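Local coordinates for oxalate biosynthetic component 1 (Burkholderia thailandensis, PDB 5IKY), which produces oxalate in quorum-sensing-dependent oxalogenesis, as a bifunctional serine hydrolase of the alpha/beta-hydrolase type with an additional lyase activity, at residues Y64-P69 with L242-G247. Numbering follows the deposited sequence.
Sequences YGYDAP and LNTPIG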
ATOM      1  N   TYR A  64     -10.101  21.466  31.506  1.00 61.73           N
ATOM      2  CA  TYR A  64     -11.174  20.631  32.032  1.00 59.97           C
ATOM      3  C   TYR A  64     -10.705  19.187  32.183  1.00 69.05           C
ATOM      4  O   TYR A  64     -10.223  18.580  31.226  1.00 65.84           O
ATOM      5  CB  TYR A  64     -12.408  20.688  31.126  1.00 67.37           C
ATOM      6  CG  TYR A  64     -13.590  19.897  31.647  1.00 61.37           C
ATOM      7  CD1 TYR A  64     -14.442  20.435  32.600  1.00 71.32           C
ATOM      8  CD2 TYR A  64     -13.853  18.613  31.182  1.00 60.78           C
ATOM      9  CE1 TYR A  64     -15.527  19.717  33.081  1.00 64.08           C
ATOM     10  CE2 TYR A  64     -14.933  17.889  31.655  1.00 61.71           C
ATOM     11  CZ  TYR A  64     -15.763  18.446  32.604  1.00 63.24           C
ATOM     12  OH  TYR A  64     -16.838  17.729  33.077  1.00 75.50           O
ATOM     13  N   GLY A  65     -10.839  18.648  33.391  1.00 59.65           N
ATOM     14  CA  GLY A  65     -10.585  17.240  33.643  1.00 59.06           C
ATOM     15  C   GLY A  65      -9.224  16.901  34.224  1.00 58.31           C
ATOM     16  O   GLY A  65      -8.881  15.728  34.342  1.00 57.74           O
ATOM     17  N   TYR A  66      -8.452  17.913  34.608  1.00 58.39           N
ATOM     18  CA  TYR A  66      -7.077  17.680  35.047  1.00 57.68           C
ATOM     19  C   TYR A  66      -6.838  17.949  36.531  1.00 60.91           C
ATOM     20  O   TYR A  66      -5.689  17.984  36.978  1.00 71.32           O
ATOM     21  CB  TYR A  66      -6.113  18.529  34.215  1.00 56.86           C
ATOM     22  CG  TYR A  66      -5.853  17.960  32.844  1.00 64.76           C
ATOM     23  CD1 TYR A  66      -4.877  16.991  32.650  1.00 54.51           C
ATOM     24  CD2 TYR A  66      -6.587  18.380  31.745  1.00 68.04           C
ATOM     25  CE1 TYR A  66      -4.635  16.462  31.400  1.00 60.44           C
ATOM     26  CE2 TYR A  66      -6.351  17.857  30.488  1.00 62.88           C
ATOM     27  CZ  TYR A  66      -5.375  16.896  30.322  1.00 61.69           C
ATOM     28  OH  TYR A  66      -5.134  16.370  29.074  1.00 60.39           O
ATOM     29  N   ASP A  67      -7.915  18.128  37.292  1.00 60.17           N
ATOM     30  CA  ASP A  67      -7.802  18.431  38.716  1.00 61.07           C
ATOM     31  C   ASP A  67      -7.520  17.189  39.560  1.00 61.09           C
ATOM     32  O   ASP A  67      -7.955  16.087  39.234  1.00 60.75           O
ATOM     33  CB  ASP A  67      -9.078  19.110  39.218  1.00 62.59           C
ATOM     34  CG  ASP A  67      -9.301  20.474  38.594  1.00 62.86           C
ATOM     35  OD1 ASP A  67      -8.326  21.245  38.475  1.00 71.55           O
ATOM     36  OD2 ASP A  67     -10.454  20.779  38.221  1.00 75.98           O
ATOM     37  N   ALA A  68      -6.785  17.387  40.648  1.00 61.56           N
ATOM     38  CA  ALA A  68      -6.535  16.342  41.634  1.00 61.87           C
ATOM     39  C   ALA A  68      -6.441  16.984  43.015  1.00 63.21           C
ATOM     40  O   ALA A  68      -5.957  18.109  43.139  1.00 69.00           O
ATOM     41  CB  ALA A  68      -5.262  15.580  41.302  1.00 60.59           C
ATOM     42  N   PRO A  69      -6.907  16.283  44.059  1.00 64.22           N
ATOM     43  CA  PRO A  69      -6.893  16.895  45.390  1.00 66.04           C
ATOM     44  C   PRO A  69      -5.473  17.117  45.895  1.00 66.74           C
ATOM     45  O   PRO A  69      -4.576  16.338  45.577  1.00 64.27           O
ATOM     46  CB  PRO A  69      -7.631  15.873  46.258  1.00 66.62           C
ATOM     47  CG  PRO A  69      -7.416  14.576  45.569  1.00 65.48           C
ATOM     48  CD  PRO A  69      -7.395  14.895  44.097  1.00 64.17           C
ATOM     49  N   LEU A 242      -2.654  18.273  39.906  1.00 61.23           N
ATOM     50  CA  LEU A 242      -2.833  17.793  38.538  1.00 59.85           C
ATOM     51  C   LEU A 242      -2.906  16.269  38.489  1.00 57.24           C
ATOM     52  O   LEU A 242      -2.039  15.584  39.028  1.00 63.69           O
ATOM     53  CB  LEU A 242      -1.700  18.299  37.643  1.00 57.28           C
ATOM     54  CG  LEU A 242      -1.690  19.806  37.382  1.00 62.64           C
ATOM     55  CD1 LEU A 242      -0.465  20.205  36.577  1.00 63.14           C
ATOM     56  CD2 LEU A 242      -2.966  20.233  36.669  1.00 57.52           C
ATOM     57  N   ASN A 243      -3.941  15.741  37.843  1.00 57.12           N
ATOM     58  CA  ASN A 243      -4.142  14.295  37.802  1.00 56.76           C
ATOM     59  C   ASN A 243      -3.386  13.622  36.661  1.00 55.31           C
ATOM     60  O   ASN A 243      -3.519  12.418  36.446  1.00 69.65           O
ATOM     61  CB  ASN A 243      -5.636  13.960  37.709  1.00 57.48           C
ATOM     62  CG  ASN A 243      -6.302  14.527  36.463  1.00 68.46           C
ATOM     63  OD1 ASN A 243      -5.661  14.757  35.436  1.00 67.29           O
ATOM     64  ND2 ASN A 243      -7.609  14.745  36.550  1.00 58.09           N
ATOM     65  N   THR A 244      -2.604  14.405  35.927  1.00 54.58           N
ATOM     66  CA  THR A 244      -1.770  13.864  34.863  1.00 53.24           C
ATOM     67  C   THR A 244      -0.336  14.356  35.012  1.00 65.25           C
ATOM     68  O   THR A 244      -0.089  15.562  35.038  1.00 66.15           O
ATOM     69  CB  THR A 244      -2.300  14.247  33.469  1.00 66.06           C
ATOM     70  OG1 THR A 244      -3.624  13.728  33.302  1.00 61.53           O
ATOM     71  CG2 THR A 244      -1.404  13.677  32.384  1.00 51.36           C
ATOM     72  N   PRO A 245       0.617  13.419  35.115  1.00 61.85           N
ATOM     73  CA  PRO A 245       2.025  13.777  35.302  1.00 51.88           C
ATOM     74  C   PRO A 245       2.657  14.346  34.037  1.00 58.54           C
ATOM     75  O   PRO A 245       2.153  14.109  32.939  1.00 58.79           O
ATOM     76  CB  PRO A 245       2.674  12.446  35.682  1.00 52.91           C
ATOM     77  CG  PRO A 245       1.829  11.422  35.003  1.00 58.08           C
ATOM     78  CD  PRO A 245       0.422  11.958  35.059  1.00 68.04           C
ATOM     79  N   ILE A 246       3.748  15.090  34.193  1.00 57.40           N
ATOM     80  CA  ILE A 246       4.465  15.644  33.049  1.00 51.73           C
ATOM     81  C   ILE A 246       5.586  14.714  32.599  1.00 61.72           C
ATOM     82  O   ILE A 246       6.462  14.357  33.386  1.00 62.29           O
ATOM     83  CB  ILE A 246       5.069  17.021  33.369  1.00 62.01           C
ATOM     84  CG1 ILE A 246       4.016  17.937  33.992  1.00 58.95           C
ATOM     85  CG2 ILE A 246       5.662  17.645  32.111  1.00 51.72           C
ATOM     86  CD1 ILE A 246       2.890  18.292  33.053  1.00 53.87           C
ATOM     87  N   GLY A 247       5.555  14.321  31.331  1.00 53.14           N
ATOM     88  CA  GLY A 247       6.584  13.458  30.784  1.00 50.83           C
ATOM     89  C   GLY A 247       7.864  14.219  30.505  1.00 55.87           C
ATOM     90  O   GLY A 247       7.853  15.233  29.803  1.00 57.66           O
TER
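A single beta bridge between D67 and L242 joins the loop that follows strand 60-64 of the N-terminal domain to the loop leading into strand 246-248. The backbone N of N243 donates to Y66 O at 3.0 Å, approaching from above the carbonyl plane rather than along a lone pair. The same oxygen receives a CA-H...O contact from L242 CA, while L242 CD2 lies against Y66 CB (4.3 Å). With CG set between the backbone N and the carbonyl carbon (chi1 60°), the N243 amide is turned back over the 65-67 backbone, and its ND2 makes a hydrogen bond of 2.7 Å to G65 O. G65 O lies in the plane of the N243 amide, and the bond is nearly straight (176° at the hydrogen). The other end of the amide is held as well: OD1 accepts hydrogen bonds from T244 OG1, at 3.1 Å, and from R155, which should fix the rotation of the group. Alongside, the Y66 side chain runs across that of N243 at about a right angle, with ring and amide planes 43° apart, and the ring meets T244 CB at its edge, 3.8 Å from Y66 CE1. R155 makes a cation-pi contact with the Y66 ring, and Y66 OH is hydrogen-bonded to L22 O. A68 CB lies 4.0 Å from N243 CB. The contact is an isolated beta bridge between two surface loops, reinforced by a side-chain amide hydrogen-bonded to the opposite backbone.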